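Local coordinates for cAMP-dependent protein kinase regulatory subunit (Saccharomyces cerevisiae, PDB 6XQK), which probably inhibits the catalytic subunit of protein kinase A until cAMP binds, and oligomerises through its docking and dimerization (D/D) domain, at residues 13-16 with 17-20. Numbering follows the deposited sequence.
Sequences ELQL and FQNE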
# COMPACT_ATOMS: atom_id res chain seq x y z
N GLU A 13 -14.42 -4.53 -10.63
CA GLU A 13 -13.60 -3.98 -9.56
C GLU A 13 -13.72 -2.45 -9.45
O GLU A 13 -13.67 -1.89 -8.35
CB GLU A 13 -12.13 -4.37 -9.73
CG GLU A 13 -11.86 -5.84 -9.54
CD GLU A 13 -11.80 -6.32 -8.11
OE1 GLU A 13 -12.04 -5.54 -7.15
OE2 GLU A 13 -11.49 -7.52 -7.94
N LEU A 14 -13.89 -1.78 -10.59
CA LEU A 14 -14.06 -0.34 -10.61
C LEU A 14 -15.44 0.03 -10.05
O LEU A 14 -15.54 0.99 -9.30
CB LEU A 14 -13.88 0.20 -12.03
CG LEU A 14 -13.94 1.70 -12.16
CD1 LEU A 14 -12.84 2.38 -11.37
CD2 LEU A 14 -13.85 2.11 -13.62
N GLN A 15 -16.48 -0.76 -10.37
CA GLN A 15 -17.83 -0.51 -9.86
C GLN A 15 -17.89 -0.74 -8.34
O GLN A 15 -18.55 0.01 -7.63
CB GLN A 15 -18.85 -1.38 -10.60
CG GLN A 15 -20.30 -0.91 -10.49
CD GLN A 15 -20.56 0.54 -10.95
OE1 GLN A 15 -20.41 0.89 -12.13
NE2 GLN A 15 -20.97 1.41 -10.02
N LEU A 16 -17.17 -1.74 -7.83
CA LEU A 16 -17.12 -2.01 -6.40
C LEU A 16 -16.43 -0.84 -5.66
O LEU A 16 -16.85 -0.44 -4.56
CB LEU A 16 -16.33 -3.30 -6.15
CG LEU A 16 -17.05 -4.64 -6.26
CD1 LEU A 16 -16.14 -5.74 -5.76
CD2 LEU A 16 -18.33 -4.64 -5.45
N PHE A 17 -15.35 -0.32 -6.26
CA PHE A 17 -14.60 0.80 -5.70
C PHE A 17 -15.45 2.07 -5.71
O PHE A 17 -15.58 2.72 -4.68
CB PHE A 17 -13.30 1.01 -6.46
CG PHE A 17 -12.56 2.27 -6.09
CD1 PHE A 17 -12.08 2.46 -4.81
CD2 PHE A 17 -12.29 3.23 -7.05
CE1 PHE A 17 -11.36 3.60 -4.49
CE2 PHE A 17 -11.58 4.37 -6.73
CZ PHE A 17 -11.13 4.56 -5.44
N GLN A 18 -16.08 2.40 -6.84
CA GLN A 18 -16.94 3.58 -6.94
C GLN A 18 -18.10 3.51 -5.94
O GLN A 18 -18.49 4.55 -5.40
CB GLN A 18 -17.49 3.72 -8.37
CG GLN A 18 -16.46 4.23 -9.34
CD GLN A 18 -16.97 4.19 -10.77
OE1 GLN A 18 -16.19 4.02 -11.71
NE2 GLN A 18 -18.27 4.37 -11.00
N ASN A 19 -18.63 2.30 -5.68
CA ASN A 19 -19.71 2.10 -4.72
C ASN A 19 -19.21 2.39 -3.30
O ASN A 19 -19.94 2.98 -2.51
CB ASN A 19 -20.23 0.67 -4.82
CG ASN A 19 -21.10 0.42 -6.02
OD1 ASN A 19 -21.41 1.34 -6.81
ND2 ASN A 19 -21.49 -0.85 -6.21
N GLU A 20 -17.98 1.98 -2.99
CA GLU A 20 -17.36 2.21 -1.69
C GLU A 20 -17.10 3.69 -1.43
O GLU A 20 -17.32 4.17 -0.33
CB GLU A 20 -16.04 1.41 -1.58
CG GLU A 20 -16.25 -0.03 -1.18
CD GLU A 20 -16.91 -0.16 0.17
OE1 GLU A 20 -16.45 0.50 1.13
OE2 GLU A 20 -17.92 -0.91 0.27
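Gln15 reaches toward Asn19 because its CG is anti to the backbone N (chi1 -161°) and the chain then bends at chi2 (56°). Asn19 has its CG beside its own backbone N, which turns the carboxamide back toward the preceding turn. The two amides meet obliquely, one turn of helix apart. Gln15 NE2 donates to Asn19 OD1 at 3.2 Å. The acceptor lies in the amide plane of Gln15, but the donor sits above the carbonyl plane of Asn19, off its lone pairs. This bond runs along the exposed side of the helix.

Four i to i+4 backbone bonds carry the helix through both segments, from Phe17 N to Glu13 O through to Glu20 N to Leu16 O. The straightest joins Gln18 N to Leu14 O at 2.9 Å.

Leu14 and Gln18 are also one turn apart. The Gln18 side chain runs extended beyond CG and places Gln18 OE1 beside the Leu14 side chain, with Leu14 CG its nearest atom. OE1 also receives a weak hydrogen bond from Gln18 of a second subunit. Residues 13-20 belong to the first helix of the helix-turn-helix of the RIIa-type D/D domain, the oligomerisation unit of this regulatory subunit. Leu14 CD1 meets the edge of the buried Phe17 ring, near the ring plane and 4.4 Å from Phe17 CD2. That ring meets Phe37 of helix 29-49 and Phe17 of the second subunit, the latter with planes nearly perpendicular. Glu13 turns to the second helix, where OE2 forms a salt bridge with Arg40.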